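Local coordinates for 122aa long conserved hypothetical protein (PDB 1WOL), which is of unknown function but folds as an all-helical HEPN domain, a family whose relatives include nucleotide-binding proteins and RNases, at residues Leu70-Phe75 with Ile107-Arg112; Glu39-Gly44 with Asn115-Gln120; Glu12-Glu17 with Cys31-Gln36. One frame throughout, in Å; residues are numbered along the deposited sequence.

Contact 1: Leu70-Phe75 with Ile107-Arg112. With TBU (tertiary-butyl alcohol), chain C.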
# COMPACT_ATOMS: atom_id res chain seq x y z
N LEU A 70 -10.76 -3.58 -2.85
CA LEU A 70 -10.45 -4.79 -2.09
C LEU A 70 -9.39 -5.69 -2.82
O LEU A 70 -8.47 -6.27 -2.17
CB LEU A 70 -11.74 -5.59 -1.89
CG LEU A 70 -11.59 -6.73 -0.87
CD1 LEU A 70 -11.22 -6.17 0.48
CD2 LEU A 70 -12.96 -7.43 -0.84
N GLN A 71 -9.47 -5.82 -4.16
CA GLN A 71 -8.51 -6.65 -4.90
C GLN A 71 -7.09 -6.06 -4.75
O GLN A 71 -6.09 -6.80 -4.50
CB GLN A 71 -8.82 -6.75 -6.39
CG GLN A 71 -10.10 -7.55 -6.51
CD GLN A 71 -10.71 -7.40 -7.87
OE1 GLN A 71 -10.11 -6.78 -8.80
NE2 GLN A 71 -11.81 -7.98 -7.99
N CYS A 72 -6.97 -4.75 -4.88
CA CYS A 72 -5.62 -4.20 -4.69
C CYS A 72 -5.20 -4.21 -3.21
O CYS A 72 -3.97 -4.30 -3.02
CB CYS A 72 -5.59 -2.72 -5.14
SG CYS A 72 -5.30 -2.54 -6.94
N ALA A 73 -6.10 -3.95 -2.27
CA ALA A 73 -5.67 -4.03 -0.85
C ALA A 73 -5.19 -5.50 -0.59
O ALA A 73 -4.12 -5.68 -0.01
CB ALA A 73 -6.86 -3.65 0.06
N THR A 74 -5.94 -6.51 -0.97
CA THR A 74 -5.49 -7.91 -0.76
C THR A 74 -4.13 -8.14 -1.38
O THR A 74 -3.22 -8.79 -0.77
CB THR A 74 -6.57 -8.89 -1.29
OG1 THR A 74 -7.71 -8.70 -0.46
CG2 THR A 74 -6.11 -10.42 -1.31
N PHE A 75 -3.92 -7.63 -2.61
CA PHE A 75 -2.67 -7.84 -3.32
C PHE A 75 -1.57 -7.12 -2.55
O PHE A 75 -0.44 -7.72 -2.44
CB PHE A 75 -2.80 -7.26 -4.75
CG PHE A 75 -1.57 -7.29 -5.57
CD1 PHE A 75 -1.04 -8.47 -6.05
CD2 PHE A 75 -0.86 -6.09 -5.84
CE1 PHE A 75 0.17 -8.46 -6.77
CE2 PHE A 75 0.35 -6.12 -6.58
CZ PHE A 75 0.88 -7.29 -7.04
N ILE A 107 2.74 -0.44 -7.66
CA ILE A 107 2.63 1.02 -7.72
C ILE A 107 1.19 1.35 -8.17
O ILE A 107 0.59 2.27 -7.60
CB ILE A 107 3.67 1.55 -8.67
CG1 ILE A 107 5.05 1.51 -7.91
CG2 ILE A 107 3.35 3.05 -9.00
CD1 ILE A 107 6.27 1.74 -8.89
N ASN A 108 0.78 0.68 -9.22
CA ASN A 108 -0.59 1.05 -9.70
C ASN A 108 -1.70 0.74 -8.78
O ASN A 108 -2.74 1.49 -8.77
CB ASN A 108 -0.73 0.39 -11.09
CG ASN A 108 0.19 1.02 -12.05
OD1 ASN A 108 0.74 2.09 -11.90
ND2 ASN A 108 0.36 0.31 -13.22
N CYS A 109 -1.58 -0.32 -7.97
CA CYS A 109 -2.61 -0.51 -6.96
C CYS A 109 -2.53 0.55 -5.90
O CYS A 109 -3.52 0.94 -5.32
CB CYS A 109 -2.43 -1.87 -6.24
SG CYS A 109 -3.34 -3.20 -7.08
N ALA A 110 -1.29 0.97 -5.50
CA ALA A 110 -1.16 2.12 -4.54
C ALA A 110 -1.80 3.39 -5.09
O ALA A 110 -2.50 4.05 -4.34
CB ALA A 110 0.38 2.35 -4.19
N ILE A 111 -1.63 3.66 -6.41
CA ILE A 111 -2.24 4.85 -6.99
C ILE A 111 -3.75 4.68 -6.96
O ILE A 111 -4.45 5.65 -6.58
CB ILE A 111 -1.75 4.90 -8.41
CG1 ILE A 111 -0.29 5.39 -8.47
CG2 ILE A 111 -2.63 5.98 -9.18
CD1 ILE A 111 0.38 5.18 -9.86
N ARG A 112 -4.25 3.49 -7.25
CA ARG A 112 -5.75 3.27 -7.24
C ARG A 112 -6.25 3.54 -5.85
O ARG A 112 -7.25 4.22 -5.69
CB ARG A 112 -6.05 1.83 -7.76
CG ARG A 112 -7.39 1.07 -7.76
CD ARG A 112 -7.05 0.30 -9.10
NE ARG A 112 -8.04 0.50 -9.86
CZ ARG A 112 -8.49 1.54 -10.41
NH1 ARG A 112 -9.64 2.13 -10.14
NH2 ARG A 112 -7.67 1.91 -11.40
O TBU C . -4.78 -7.14 -10.42
C TBU C . -3.85 -7.18 -9.33
C1 TBU C . -3.48 -8.71 -9.18
C2 TBU C . -4.55 -6.69 -8.09
C3 TBU C . -2.69 -6.29 -9.68
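Cys-72 and Cys-109 bring their CA atoms to 5.3 Å where helix segments 70-75 and 107-112 cross steeply, at -132°, with the axes 9.4 Å apart. A disulfide joins them, Cys-72 SG to Cys-109 SG at 2.1 Å. Its C-S-S-C torsion is left-handed, -69°, and holds Cys-72 CB and Cys-109 CB 3.5 Å apart. Little else meets here, so the covalent link carries most of the contact. Phe-75 flanks it on one side. With its CG anti to the backbone N (chi1 175°), the ring sets Phe-75 CD2 4.0 Å from Cys-109 SG. The sulfur approaches the ring obliquely. Over one ring face lies tertiary-butyl alcohol, whose C3 sits above the ring centre. C2 of the alcohol also rests 3.8 Å from Cys-109 SG, and Gln-71 and Glu-105 complete the alcohol's pocket. Arg-112 borders Cys-72 SG with its CD, at 4.0 Å, before its guanidinium reaches a salt bridge with Asp-68. Helix 67-77 is thus pinned to helix 100-120, which packs Ile-107 and Ile-111 on helix 4-23 and Ala-110 on helix 27-48.

Contact 2: Glu39-Gly44 with Asn115-Gln120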
# COMPACT_ATOMS: atom_id res chain seq x y z
N GLU A 39 -1.44 1.73 2.79
CA GLU A 39 -1.77 1.68 4.26
C GLU A 39 -1.89 3.11 4.83
O GLU A 39 -2.85 3.40 5.56
CB GLU A 39 -0.65 0.87 5.01
CG GLU A 39 -1.12 0.73 6.54
CD GLU A 39 -0.03 0.27 7.48
OE1 GLU A 39 1.00 -0.32 7.04
OE2 GLU A 39 -0.26 0.51 8.70
N LYS A 40 -1.00 4.04 4.56
CA LYS A 40 -1.10 5.38 5.06
C LYS A 40 -2.34 6.10 4.55
O LYS A 40 -3.02 6.82 5.30
CB LYS A 40 0.18 6.15 4.79
CG LYS A 40 1.47 5.83 5.71
CD LYS A 40 1.65 4.54 6.48
CE LYS A 40 2.89 4.61 7.33
NZ LYS A 40 2.84 3.38 8.07
N ALA A 41 -2.64 5.96 3.27
CA ALA A 41 -3.87 6.58 2.72
C ALA A 41 -5.12 6.06 3.40
O ALA A 41 -5.91 6.92 3.72
CB ALA A 41 -3.91 6.20 1.22
N VAL A 42 -5.22 4.77 3.61
CA VAL A 42 -6.45 4.19 4.24
C VAL A 42 -6.45 4.63 5.68
O VAL A 42 -7.53 5.02 6.14
CB VAL A 42 -6.47 2.73 4.04
CG1 VAL A 42 -7.60 2.11 4.86
CG2 VAL A 42 -6.76 2.49 2.53
N LYS A 43 -5.28 4.77 6.33
CA LYS A 43 -5.43 5.29 7.74
C LYS A 43 -5.84 6.76 7.78
O LYS A 43 -6.56 7.24 8.79
CB LYS A 43 -4.04 5.07 8.48
CG LYS A 43 -4.01 3.67 9.00
CD LYS A 43 -2.74 3.18 9.59
CE LYS A 43 -2.94 1.86 10.34
NZ LYS A 43 -1.55 1.20 10.50
N GLY A 44 -5.46 7.52 6.78
CA GLY A 44 -5.86 8.88 6.60
C GLY A 44 -7.40 8.93 6.45
O GLY A 44 -8.07 9.78 6.99
N ASN A 115 -5.90 7.33 -4.84
CA ASN A 115 -6.86 8.28 -5.51
C ASN A 115 -8.24 8.02 -4.96
O ASN A 115 -9.06 9.02 -4.91
CB ASN A 115 -6.96 7.98 -7.02
CG ASN A 115 -5.81 8.36 -7.79
OD1 ASN A 115 -5.09 9.22 -7.43
ND2 ASN A 115 -5.70 7.74 -9.02
N TRP A 116 -8.56 6.77 -4.65
CA TRP A 116 -9.95 6.43 -4.14
C TRP A 116 -10.09 7.09 -2.75
O TRP A 116 -11.09 7.71 -2.42
CB TRP A 116 -10.06 4.97 -4.14
CG TRP A 116 -11.30 4.49 -3.43
CD1 TRP A 116 -12.63 4.43 -3.96
CD2 TRP A 116 -11.39 3.97 -2.10
NE1 TRP A 116 -13.48 3.87 -3.00
CE2 TRP A 116 -12.75 3.58 -1.87
CE3 TRP A 116 -10.44 3.77 -1.09
CZ2 TRP A 116 -13.19 3.00 -0.67
CZ3 TRP A 116 -10.88 3.20 0.10
CH2 TRP A 116 -12.24 2.82 0.30
N VAL A 117 -9.02 7.09 -1.94
CA VAL A 117 -9.13 7.75 -0.66
C VAL A 117 -9.24 9.24 -0.88
O VAL A 117 -10.05 9.90 -0.21
CB VAL A 117 -7.79 7.45 0.19
CG1 VAL A 117 -7.70 8.45 1.38
CG2 VAL A 117 -7.81 6.05 0.59
N LYS A 118 -8.45 9.88 -1.76
CA LYS A 118 -8.48 11.32 -1.93
C LYS A 118 -9.90 11.77 -2.34
O LYS A 118 -10.39 12.84 -1.88
CB LYS A 118 -7.39 11.75 -2.87
CG LYS A 118 -6.03 11.66 -2.16
CD LYS A 118 -4.95 11.98 -3.16
CE LYS A 118 -4.59 13.39 -3.37
NZ LYS A 118 -3.59 13.20 -4.61
N GLY A 119 -10.54 10.91 -3.10
CA GLY A 119 -11.85 11.27 -3.63
C GLY A 119 -12.85 11.38 -2.50
O GLY A 119 -13.97 11.99 -2.67
N GLN A 120 -12.59 10.76 -1.39
CA GLN A 120 -13.57 10.75 -0.31
C GLN A 120 -13.35 11.75 0.75
O GLN A 120 -14.22 11.93 1.64
CB GLN A 120 -13.56 9.38 0.33
CG GLN A 120 -14.08 8.23 -0.56
CD GLN A 120 -13.78 6.90 0.04
OE1 GLN A 120 -12.70 6.27 -0.30
NE2 GLN A 120 -14.65 6.38 0.90
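Val-117 meets Ala-41 and Val-42 where helix 100-120 lies against helix 27-48. It has the most surface buried of the three, and both its methyls bear on the same backbone carbonyl. Val-117 CG1 stands 3.3 Å from Ala-41 O, and Val-117 CG2 is 3.8 Å from that oxygen. The isopropyl group therefore straddles the carbonyl oxygen. This follows from its first torsion, which puts CG1 anti to the backbone N (chi1 165°) and CG2 anti to the carbonyl carbon. Ala-41 adds its single methyl, with Ala-41 CB 4.0 Å from Val-117 CG2. The small side chain lets the backbones come close: the CA atoms of Ala-41 and Val-117 are 6.4 Å apart. All three residues are buried, as expected inside the helical bundle of a HEPN domain. The contact is apolar packing, with no hydrogen bond between the segments. Val-42 meets Val-117 less closely. Val-42 CG2 and Val-117 CG2 are 4.2 Å apart, and the two side chains cross at about a right angle. An alanine in place of Val-117 would lose both methyls and would probably open a gap over Ala-41 O and beside Val-42 CG2. Val-117 also packs on Ile-8 of helix 4-23 and on Leu-45. Val-42 turns in addition to Ile-58 and Leu-61 of the short helix 58-61.

Contact 3: Glu12-Glu17 with Cys31-Gln36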
# COMPACT_ATOMS: atom_id res chain seq x y z
N GLU A 12 1.70 10.15 -0.24
CA GLU A 12 2.15 10.70 -1.51
C GLU A 12 3.67 10.54 -1.59
O GLU A 12 4.25 10.23 -2.61
CB GLU A 12 1.74 12.20 -1.57
CG GLU A 12 0.28 12.16 -1.58
CD GLU A 12 -0.36 13.32 -1.99
OE1 GLU A 12 0.13 14.37 -1.40
OE2 GLU A 12 -1.34 13.11 -2.84
N ARG A 13 4.36 10.67 -0.42
CA ARG A 13 5.85 10.58 -0.50
C ARG A 13 6.23 9.09 -0.70
O ARG A 13 7.24 8.82 -1.42
CB ARG A 13 6.38 11.03 0.94
CG ARG A 13 7.98 11.12 0.96
CD ARG A 13 8.37 12.35 0.04
NE ARG A 13 9.77 12.69 0.37
CZ ARG A 13 10.27 13.78 -0.04
NH1 ARG A 13 9.42 14.66 -0.76
NH2 ARG A 13 11.59 13.97 0.06
N ASP A 14 5.53 8.16 -0.07
CA ASP A 14 5.80 6.73 -0.25
C ASP A 14 5.62 6.39 -1.75
O ASP A 14 6.37 5.58 -2.29
CB ASP A 14 4.83 5.87 0.61
CG ASP A 14 5.15 5.95 2.09
OD1 ASP A 14 6.27 6.34 2.36
OD2 ASP A 14 4.30 5.57 2.89
N LEU A 15 4.55 6.91 -2.44
CA LEU A 15 4.36 6.67 -3.90
C LEU A 15 5.52 7.21 -4.67
O LEU A 15 6.05 6.56 -5.58
CB LEU A 15 3.03 7.27 -4.33
CG LEU A 15 2.84 7.26 -5.80
CD1 LEU A 15 2.79 5.85 -6.44
CD2 LEU A 15 1.39 7.92 -6.11
N GLU A 16 5.93 8.43 -4.40
CA GLU A 16 7.10 9.00 -5.12
C GLU A 16 8.28 8.14 -4.91
O GLU A 16 9.02 7.93 -5.89
CB GLU A 16 7.31 10.46 -4.58
CG GLU A 16 8.54 11.08 -5.25
CD GLU A 16 8.70 12.56 -4.82
OE1 GLU A 16 7.67 13.36 -4.89
OE2 GLU A 16 9.84 12.95 -4.60
N GLU A 17 8.49 7.68 -3.69
CA GLU A 17 9.72 6.83 -3.46
C GLU A 17 9.55 5.48 -4.15
O GLU A 17 10.57 4.96 -4.55
CB GLU A 17 9.78 6.62 -1.95
CG GLU A 17 10.30 7.94 -1.26
CD GLU A 17 10.23 7.82 0.28
OE1 GLU A 17 9.71 6.90 0.85
OE2 GLU A 17 10.67 8.84 0.93
N CYS A 31 7.68 -2.38 -4.28
CA CYS A 31 6.43 -3.07 -3.78
C CYS A 31 6.17 -2.80 -2.35
O CYS A 31 5.07 -2.55 -1.90
CB CYS A 31 6.57 -4.59 -3.97
SG CYS A 31 6.20 -4.99 -5.75
N PHE A 32 7.26 -2.79 -1.51
CA PHE A 32 7.03 -2.45 -0.12
C PHE A 32 6.49 -1.08 0.07
O PHE A 32 5.63 -0.85 0.94
CB PHE A 32 8.47 -2.53 0.53
CG PHE A 32 8.48 -2.07 1.96
CD1 PHE A 32 7.98 -2.93 2.99
CD2 PHE A 32 8.93 -0.83 2.26
CE1 PHE A 32 7.98 -2.41 4.37
CE2 PHE A 32 8.90 -0.34 3.58
CZ PHE A 32 8.45 -1.11 4.58
N LEU A 33 7.08 -0.08 -0.67
CA LEU A 33 6.70 1.34 -0.51
C LEU A 33 5.26 1.56 -1.08
O LEU A 33 4.57 2.42 -0.54
CB LEU A 33 7.71 2.22 -1.28
CG LEU A 33 9.07 2.33 -0.57
CD1 LEU A 33 10.02 2.92 -1.59
CD2 LEU A 33 8.92 3.13 0.70
N SER A 34 4.87 0.73 -2.04
CA SER A 34 3.45 0.82 -2.52
C SER A 34 2.51 0.34 -1.43
O SER A 34 1.43 0.94 -1.24
CB SER A 34 3.27 -0.11 -3.76
OG SER A 34 4.09 0.46 -4.80
N GLN A 35 2.84 -0.74 -0.69
CA GLN A 35 1.99 -1.12 0.39
C GLN A 35 1.95 -0.08 1.48
O GLN A 35 0.87 0.23 1.94
CB GLN A 35 2.41 -2.46 0.97
CG GLN A 35 1.45 -2.71 2.13
CD GLN A 35 1.90 -3.35 3.27
OE1 GLN A 35 2.40 -4.42 3.11
NE2 GLN A 35 1.57 -2.79 4.56
N GLN A 36 3.09 0.60 1.77
CA GLN A 36 3.09 1.68 2.73
C GLN A 36 2.22 2.80 2.29
O GLN A 36 1.50 3.38 3.12
CB GLN A 36 4.49 2.21 2.98
CG GLN A 36 5.37 1.15 3.64
CD GLN A 36 5.00 1.08 5.13
OE1 GLN A 36 4.80 -0.05 5.65
NE2 GLN A 36 4.86 2.20 5.77
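Asp-14 and Leu-33 mark the tight part of this contact, with their CA atoms 5.5 Å apart. Each side chain sets its first carbon against the other's backbone carbonyl. Asp-14 CB lies 3.6 Å from Leu-33 O, and Leu-33 CB lies 3.8 Å from Asp-14 O. The match is reciprocal, and it lets the local helix axes approach to 8.0 Å. The carboxylate of Asp-14 reaches the next turn of the partner helix. Its CG is anti to the carbonyl carbon (chi1 -72°), which brings Asp-14 OD2 to 3.4 Å from Gln-36 CB. This oxygen meets the aliphatic base of Gln-36. The far end of Leu-33 is packed just as closely. Leu-33 CD1 touches Glu-17 CB at 3.7 Å, and the two side chains cross at about a right angle. The same methyl carbon, Leu-33 CD1, lies 3.6 Å from Glu-17 O. Helices 4-23 and 27-48 follow each other in the chain and pack nearly antiparallel, at 164° between their directions. They form a helical hairpin in the HEPN bundle. The side of the hairpin that carries Leu-15 and Ser-34 faces helix 100-120, where Leu-15 packs on Ile-107 and Ile-111. The loose, solvent side belongs to the carboxylate of Glu-17. Glu-17 is extended beyond CG and lays this group beside the leucine, with Glu-17 OE1 3.9 Å from Leu-33 CD2. Glu-17 also forms a long salt bridge with Arg-13 of its own helix.

Overall arrangement
Contact 2 is fully buried, contact 1 partly so, and contact 3 lies at the surface. Their chemistry follows. Contact 2 is all methyls and a carbonyl. Contact 1 relies on a covalent bond beside a bound alcohol. Contact 3 mixes a leucine with acidic side chains. Contacts 1 and 2 share helix 100-120, on adjoining segments, and contact 1 is nested in the loop that contact 2 closes. Contacts 2 and 3 share helix 27-48. Contact 3 touches contact 1 through Ser-34, which packs against Ile-107 and Ala-110, and contact 2 through a salt bridge between Glu-12 and Lys-118. A second disulfide, Cys-31 with Cys-106, also ties helix 27-48 to helix 100-120.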